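PDB 6WBT: cellulase IBT99 from Metagenomes, which probably hydrolyses 6-phospho-alpha-glucosides as a family 4 glycoside hydrolase that binds NAD and a manganese ion. Local coordinates for residues 104-108 with 416-420; 196-200 with 358-362. One frame throughout, in Å; residues are numbered along the deposited sequence.

Interactions 1 and 2 lie on different parts of one subunit: their centres are 24 Å apart and their nearest atoms about 10 Å, so they do not touch. In sequence, both segments of interaction 2 fall between those of interaction 1. Interaction 2 lies close to the bound cofactors, with the side chain of Asn200 about 4 Å from the manganese ion and about 6 Å from NAD; His201, the next residue, belongs to the metal site. Interaction 1 is more peripheral, its centre about 22 Å from the centre of the chain against 13 Å for interaction 2, and the side chain of Val107 is about 12 Å from the glucose-6-phosphate. It joins two interhelical loops, whereas in interaction 2 the end of strand 192-197 and the turn after it meet strand 358-366.

Interaction 1. Residues 104-108 with 416-420; sequences HGCVG and RTIPS
The methyl of Thr417 meets Val107 and Cys106 where two interhelical loops come together, one after helix 90-103 and the other between helices 405-414 and 421-434. All the direct evidence is of van der Waals contact. Thr417 CG2 lies 3.4 Å from Val107 N and 3.7 Å from Val107 CB, and it also reaches Cys106 CB at 4.0 Å. The threonine has CG2 anti to its backbone N and OG1 beside that nitrogen (chi1 -63°), which presents the methyl rather than the hydroxyl to the other loop. The side chains of Val107 and Thr417 cross at about a right angle.

A second apolar group gathers at the cysteine sulfur. Cys106 SG is 3.9 Å from Pro419 CD and 4.2 Å from Ile418 CD1. The isoleucine leaves its backbone away from Cys106, yet its terminal methyl swings back to the sulfur. Leu427 of helix 421-434 packs on both Cys106 and Ile418, while Ile276 and Val277 pack on Val107.

Gly105, at a positive phi of 69°, is the C-prime residue of the Schellman motif ending helix 90-103; the motif's bond from Cys106 N to Cys101 O sets the cysteine just past the helix end. Pro419 also packs on Asp274 of the second subunit, so this seam adjoins the subunit interface. With no hydrogen bond between the segments, their direct cohesion rests on the fit of largely buried apolar surfaces.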
ATOM      1  N   HIS A 104      40.470   5.097  -3.225  1.00 70.15           N
ATOM      2  CA  HIS A 104      39.879   3.785  -3.450  1.00 71.66           C
ATOM      3  C   HIS A 104      39.209   3.673  -4.813  1.00 74.91           C
ATOM      4  O   HIS A 104      38.466   2.713  -5.050  1.00 76.70           O
ATOM      5  CB  HIS A 104      38.875   3.459  -2.343  1.00 69.21           C
ATOM      6  CG  HIS A 104      39.503   3.252  -1.001  1.00 69.77           C
ATOM      7  ND1 HIS A 104      39.950   2.021  -0.572  1.00 71.41           N
ATOM      8  CD2 HIS A 104      39.760   4.119   0.006  1.00 69.15           C
ATOM      9  CE1 HIS A 104      40.456   2.138   0.643  1.00 71.58           C
ATOM     10  NE2 HIS A 104      40.354   3.401   1.016  1.00 70.33           N
ATOM     11  N   GLY A 105      39.446   4.625  -5.709  1.00 76.69           N
ATOM     12  CA  GLY A 105      38.869   4.566  -7.041  1.00 78.63           C
ATOM     13  C   GLY A 105      37.370   4.771  -7.094  1.00 78.45           C
ATOM     14  O   GLY A 105      36.693   4.146  -7.920  1.00 79.21           O
ATOM     15  N   CYS A 106      36.834   5.635  -6.236  1.00 78.30           N
ATOM     16  CA  CYS A 106      35.408   5.920  -6.204  1.00 76.88           C
ATOM     17  C   CYS A 106      35.186   7.420  -6.347  1.00 75.17           C
ATOM     18  O   CYS A 106      36.094   8.227  -6.133  1.00 75.05           O
ATOM     19  CB  CYS A 106      34.757   5.409  -4.910  1.00 76.09           C
ATOM     20  SG  CYS A 106      34.860   3.617  -4.689  1.00 78.22           S
ATOM     21  N   VAL A 107      33.958   7.781  -6.715  1.00 73.85           N
ATOM     22  CA  VAL A 107      33.612   9.181  -6.939  1.00 72.99           C
ATOM     23  C   VAL A 107      33.657   9.925  -5.611  1.00 71.68           C
ATOM     24  O   VAL A 107      32.878   9.640  -4.695  1.00 71.18           O
ATOM     25  CB  VAL A 107      32.233   9.310  -7.597  1.00 72.54           C
ATOM     26  CG1 VAL A 107      31.794  10.769  -7.627  1.00 72.63           C
ATOM     27  CG2 VAL A 107      32.260   8.730  -8.999  1.00 73.49           C
ATOM     28  N   GLY A 108      34.571  10.885  -5.503  1.00 70.49           N
ATOM     29  CA  GLY A 108      34.663  11.718  -4.322  1.00 67.50           C
ATOM     30  C   GLY A 108      33.958  13.045  -4.503  1.00 65.40           C
ATOM     31  O   GLY A 108      34.548  14.010  -4.999  1.00 66.81           O
ATOM     32  N   ARG A 416      25.446   3.235  -5.295  1.00 44.98           N
ATOM     33  CA  ARG A 416      25.832   2.874  -6.656  1.00 47.16           C
ATOM     34  C   ARG A 416      27.288   3.215  -6.942  1.00 51.06           C
ATOM     35  O   ARG A 416      27.924   2.555  -7.773  1.00 52.72           O
ATOM     36  CB  ARG A 416      24.920   3.572  -7.666  1.00 46.33           C
ATOM     37  CG  ARG A 416      23.445   3.242  -7.512  1.00 46.46           C
ATOM     38  CD  ARG A 416      22.623   3.839  -8.643  1.00 44.50           C
ATOM     39  NE  ARG A 416      22.990   3.277  -9.940  1.00 43.93           N
ATOM     40  CZ  ARG A 416      22.448   2.179 -10.458  1.00 44.42           C
ATOM     41  NH1 ARG A 416      21.512   1.520  -9.789  1.00 41.16           N
ATOM     42  NH2 ARG A 416      22.843   1.739 -11.644  1.00 46.95           N
ATOM     43  N   THR A 417      27.829   4.240  -6.280  1.00 53.61           N
ATOM     44  CA  THR A 417      29.223   4.614  -6.503  1.00 55.95           C
ATOM     45  C   THR A 417      30.170   3.509  -6.051  1.00 55.76           C
ATOM     46  O   THR A 417      31.185   3.245  -6.707  1.00 58.41           O
ATOM     47  CB  THR A 417      29.537   5.923  -5.776  1.00 55.90           C
ATOM     48  OG1 THR A 417      28.738   6.980  -6.323  1.00 55.25           O
ATOM     49  CG2 THR A 417      31.009   6.283  -5.918  1.00 57.46           C
ATOM     50  N   ILE A 418      29.849   2.846  -4.946  1.00 52.53           N
ATOM     51  CA  ILE A 418      30.686   1.775  -4.412  1.00 53.93           C
ATOM     52  C   ILE A 418      30.472   0.521  -5.250  1.00 54.66           C
ATOM     53  O   ILE A 418      29.334   0.044  -5.371  1.00 54.67           O
ATOM     54  CB  ILE A 418      30.380   1.516  -2.929  1.00 53.52           C
ATOM     55  CG1 ILE A 418      30.257   2.841  -2.175  1.00 52.80           C
ATOM     56  CG2 ILE A 418      31.465   0.652  -2.308  1.00 54.17           C
ATOM     57  CD1 ILE A 418      31.499   3.697  -2.228  1.00 54.84           C
ATOM     58  N   PRO A 419      31.526  -0.048  -5.842  1.00 55.27           N
ATOM     59  CA  PRO A 419      31.314  -1.200  -6.733  1.00 56.53           C
ATOM     60  C   PRO A 419      30.988  -2.486  -5.994  1.00 56.67           C
ATOM     61  O   PRO A 419      30.107  -3.236  -6.433  1.00 55.55           O
ATOM     62  CB  PRO A 419      32.644  -1.296  -7.491  1.00 56.95           C
ATOM     63  CG  PRO A 419      33.650  -0.719  -6.549  1.00 57.23           C
ATOM     64  CD  PRO A 419      32.937   0.373  -5.795  1.00 55.77           C
ATOM     65  N   SER A 420      31.672  -2.769  -4.887  1.00 57.55           N
ATOM     66  CA  SER A 420      31.485  -4.017  -4.163  1.00 58.47           C
ATOM     67  C   SER A 420      31.398  -3.734  -2.670  1.00 56.26           C
ATOM     68  O   SER A 420      31.721  -2.640  -2.199  1.00 54.07           O
ATOM     69  CB  SER A 420      32.623  -5.008  -4.445  1.00 62.28           C
ATOM     70  OG  SER A 420      33.863  -4.501  -3.987  1.00 63.96           O
TER

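Interaction 2. Residues 196-200 with 358-362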
ATOM      1  N   TYR A 196       8.650  18.100 -11.025  1.00 44.34           N
ATOM      2  CA  TYR A 196       9.899  17.482 -10.600  1.00 42.49           C
ATOM      3  C   TYR A 196       9.614  16.456  -9.512  1.00 42.31           C
ATOM      4  O   TYR A 196       8.692  16.622  -8.712  1.00 44.86           O
ATOM      5  CB  TYR A 196      10.873  18.562 -10.105  1.00 42.98           C
ATOM      6  CG  TYR A 196      12.221  18.073  -9.630  1.00 42.57           C
ATOM      7  CD1 TYR A 196      12.413  17.690  -8.310  1.00 43.42           C
ATOM      8  CD2 TYR A 196      13.309  18.030 -10.491  1.00 41.53           C
ATOM      9  CE1 TYR A 196      13.644  17.256  -7.866  1.00 44.15           C
ATOM     10  CE2 TYR A 196      14.546  17.598 -10.055  1.00 42.46           C
ATOM     11  CZ  TYR A 196      14.708  17.213  -8.740  1.00 43.84           C
ATOM     12  OH  TYR A 196      15.937  16.782  -8.298  1.00 45.39           O
ATOM     13  N   PHE A 197      10.410  15.387  -9.496  1.00 40.23           N
ATOM     14  CA  PHE A 197      10.307  14.384  -8.446  1.00 40.67           C
ATOM     15  C   PHE A 197      11.655  13.698  -8.285  1.00 43.89           C
ATOM     16  O   PHE A 197      12.518  13.772  -9.162  1.00 43.84           O
ATOM     17  CB  PHE A 197       9.210  13.350  -8.740  1.00 37.39           C
ATOM     18  CG  PHE A 197       9.608  12.305  -9.750  1.00 35.80           C
ATOM     19  CD1 PHE A 197      10.161  11.099  -9.343  1.00 35.28           C
ATOM     20  CD2 PHE A 197       9.416  12.523 -11.103  1.00 36.17           C
ATOM     21  CE1 PHE A 197      10.527  10.140 -10.268  1.00 35.03           C
ATOM     22  CE2 PHE A 197       9.776  11.565 -12.032  1.00 35.68           C
ATOM     23  CZ  PHE A 197      10.331  10.373 -11.614  1.00 35.28           C
ATOM     24  N   GLY A 198      11.818  13.016  -7.151  1.00 46.22           N
ATOM     25  CA  GLY A 198      13.021  12.283  -6.831  1.00 45.18           C
ATOM     26  C   GLY A 198      13.538  12.682  -5.469  1.00 46.32           C
ATOM     27  O   GLY A 198      12.820  13.273  -4.656  1.00 46.02           O
ATOM     28  N   LEU A 199      14.797  12.343  -5.214  1.00 47.37           N
ATOM     29  CA  LEU A 199      15.478  12.722  -3.985  1.00 49.85           C
ATOM     30  C   LEU A 199      16.378  13.927  -4.242  1.00 53.75           C
ATOM     31  O   LEU A 199      16.544  14.380  -5.377  1.00 54.32           O
ATOM     32  CB  LEU A 199      16.293  11.547  -3.435  1.00 47.54           C
ATOM     33  CG  LEU A 199      15.531  10.247  -3.174  1.00 47.08           C
ATOM     34  CD1 LEU A 199      16.459   9.188  -2.600  1.00 48.18           C
ATOM     35  CD2 LEU A 199      14.349  10.487  -2.246  1.00 47.33           C
ATOM     36  N   ASN A 200      16.960  14.448  -3.165  1.00 55.92           N
ATOM     37  CA  ASN A 200      17.874  15.577  -3.295  1.00 57.31           C
ATOM     38  C   ASN A 200      19.109  15.158  -4.083  1.00 61.14           C
ATOM     39  O   ASN A 200      19.763  14.164  -3.755  1.00 61.07           O
ATOM     40  CB  ASN A 200      18.270  16.105  -1.916  1.00 57.39           C
ATOM     41  CG  ASN A 200      19.231  17.277  -1.993  1.00 57.48           C
ATOM     42  OD1 ASN A 200      20.371  17.194  -1.539  1.00 58.09           O
ATOM     43  ND2 ASN A 200      18.774  18.377  -2.578  1.00 56.49           N
ATOM     44  N   THR A 358      12.172  10.854   2.045  1.00 36.45           N
ATOM     45  CA  THR A 358      12.180  12.311   1.923  1.00 38.83           C
ATOM     46  C   THR A 358      12.374  12.664   0.457  1.00 41.68           C
ATOM     47  O   THR A 358      13.497  12.777  -0.038  1.00 42.55           O
ATOM     48  CB  THR A 358      13.260  12.925   2.804  1.00 38.28           C
ATOM     49  OG1 THR A 358      14.462  12.150   2.705  1.00 38.30           O
ATOM     50  CG2 THR A 358      12.800  12.969   4.250  1.00 40.17           C
ATOM     51  N   VAL A 359      11.264  12.841  -0.245  1.00 41.28           N
ATOM     52  CA  VAL A 359      11.273  13.132  -1.673  1.00 41.00           C
ATOM     53  C   VAL A 359      11.331  14.637  -1.883  1.00 42.46           C
ATOM     54  O   VAL A 359      10.920  15.428  -1.026  1.00 41.34           O
ATOM     55  CB  VAL A 359      10.043  12.515  -2.367  1.00 40.28           C
ATOM     56  CG1 VAL A 359      10.108  10.998  -2.306  1.00 39.44           C
ATOM     57  CG2 VAL A 359       8.764  13.024  -1.720  1.00 39.17           C
ATOM     58  N   GLU A 360      11.849  15.035  -3.042  1.00 45.96           N
ATOM     59  CA  GLU A 360      11.972  16.437  -3.434  1.00 47.61           C
ATOM     60  C   GLU A 360      10.936  16.704  -4.522  1.00 44.67           C
ATOM     61  O   GLU A 360      11.140  16.347  -5.687  1.00 45.60           O
ATOM     62  CB  GLU A 360      13.391  16.741  -3.909  1.00 51.09           C
ATOM     63  CG  GLU A 360      13.617  18.177  -4.351  1.00 57.12           C
ATOM     64  CD  GLU A 360      15.087  18.498  -4.549  1.00 62.38           C
ATOM     65  OE1 GLU A 360      15.782  18.762  -3.545  1.00 64.31           O
ATOM     66  OE2 GLU A 360      15.551  18.477  -5.708  1.00 63.90           O
ATOM     67  N   ILE A 361       9.827  17.330  -4.139  1.00 40.88           N
ATOM     68  CA  ILE A 361       8.684  17.526  -5.030  1.00 41.81           C
ATOM     69  C   ILE A 361       8.181  18.954  -4.892  1.00 45.61           C
ATOM     70  O   ILE A 361       8.457  19.633  -3.893  1.00 48.88           O
ATOM     71  CB  ILE A 361       7.546  16.530  -4.723  1.00 38.71           C
ATOM     72  CG1 ILE A 361       7.151  16.611  -3.248  1.00 35.85           C
ATOM     73  CG2 ILE A 361       7.960  15.113  -5.095  1.00 37.15           C
ATOM     74  CD1 ILE A 361       5.978  15.735  -2.885  1.00 35.96           C
ATOM     75  N   PRO A 362       7.444  19.447  -5.892  1.00 45.93           N
ATOM     76  CA  PRO A 362       6.892  20.804  -5.788  1.00 45.28           C
ATOM     77  C   PRO A 362       5.842  20.902  -4.692  1.00 45.01           C
ATOM     78  O   PRO A 362       5.041  19.988  -4.485  1.00 43.09           O
ATOM     79  CB  PRO A 362       6.278  21.047  -7.172  1.00 44.77           C
ATOM     80  CG  PRO A 362       6.027  19.686  -7.720  1.00 44.10           C
ATOM     81  CD  PRO A 362       7.162  18.853  -7.210  1.00 45.54           C
TER
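Gly198 and Glu360 link two backbones that run roughly antiparallel, their end-to-end directions 146° apart, through a nearly straight hydrogen bond from Glu360 N to Gly198 O (2.6 Å). Phe197 CA adds a CA-H...O contact of 3.5 Å to Glu360 O. Among the side chains, Glu360 carries the contact. Its CG is anti to the backbone N (chi1 180°) and the chain stays extended, which takes the carboxylate alongside the Tyr196 ring: Glu360 CG lies 3.6 Å from Tyr196 CE1, CB sits at the ring edge in plane, and the ring and carboxylate planes are 34° apart. The phenol OH of Tyr196 is hydrogen-bonded to Asn264 ND2. Glu360 OE1 accepts a hydrogen bond from Asn200 ND2 (3.2 Å) on its syn side, the donor lying somewhat out of the carboxylate plane.

Strand 358-366 of the large mixed sheet, which continues the Rossmann-type strands, here meets the end of strand 192-197, from a smaller antiparallel sheet, and the turn after it. The chain turns a corner at Gly198, whose backbone angles call for glycine. With an alanine at Glu360, Asn200 ND2 is likely to lose this one acceptor beside the metal site, and a gap to open along the Tyr196 ring. Phe197 CB meets Ile361 CG2 at 4.2 Å and Leu199 CD2 meets Val359 CG1 at 4.3 Å, with helix 380-402 packing against both Phe197 and Leu199.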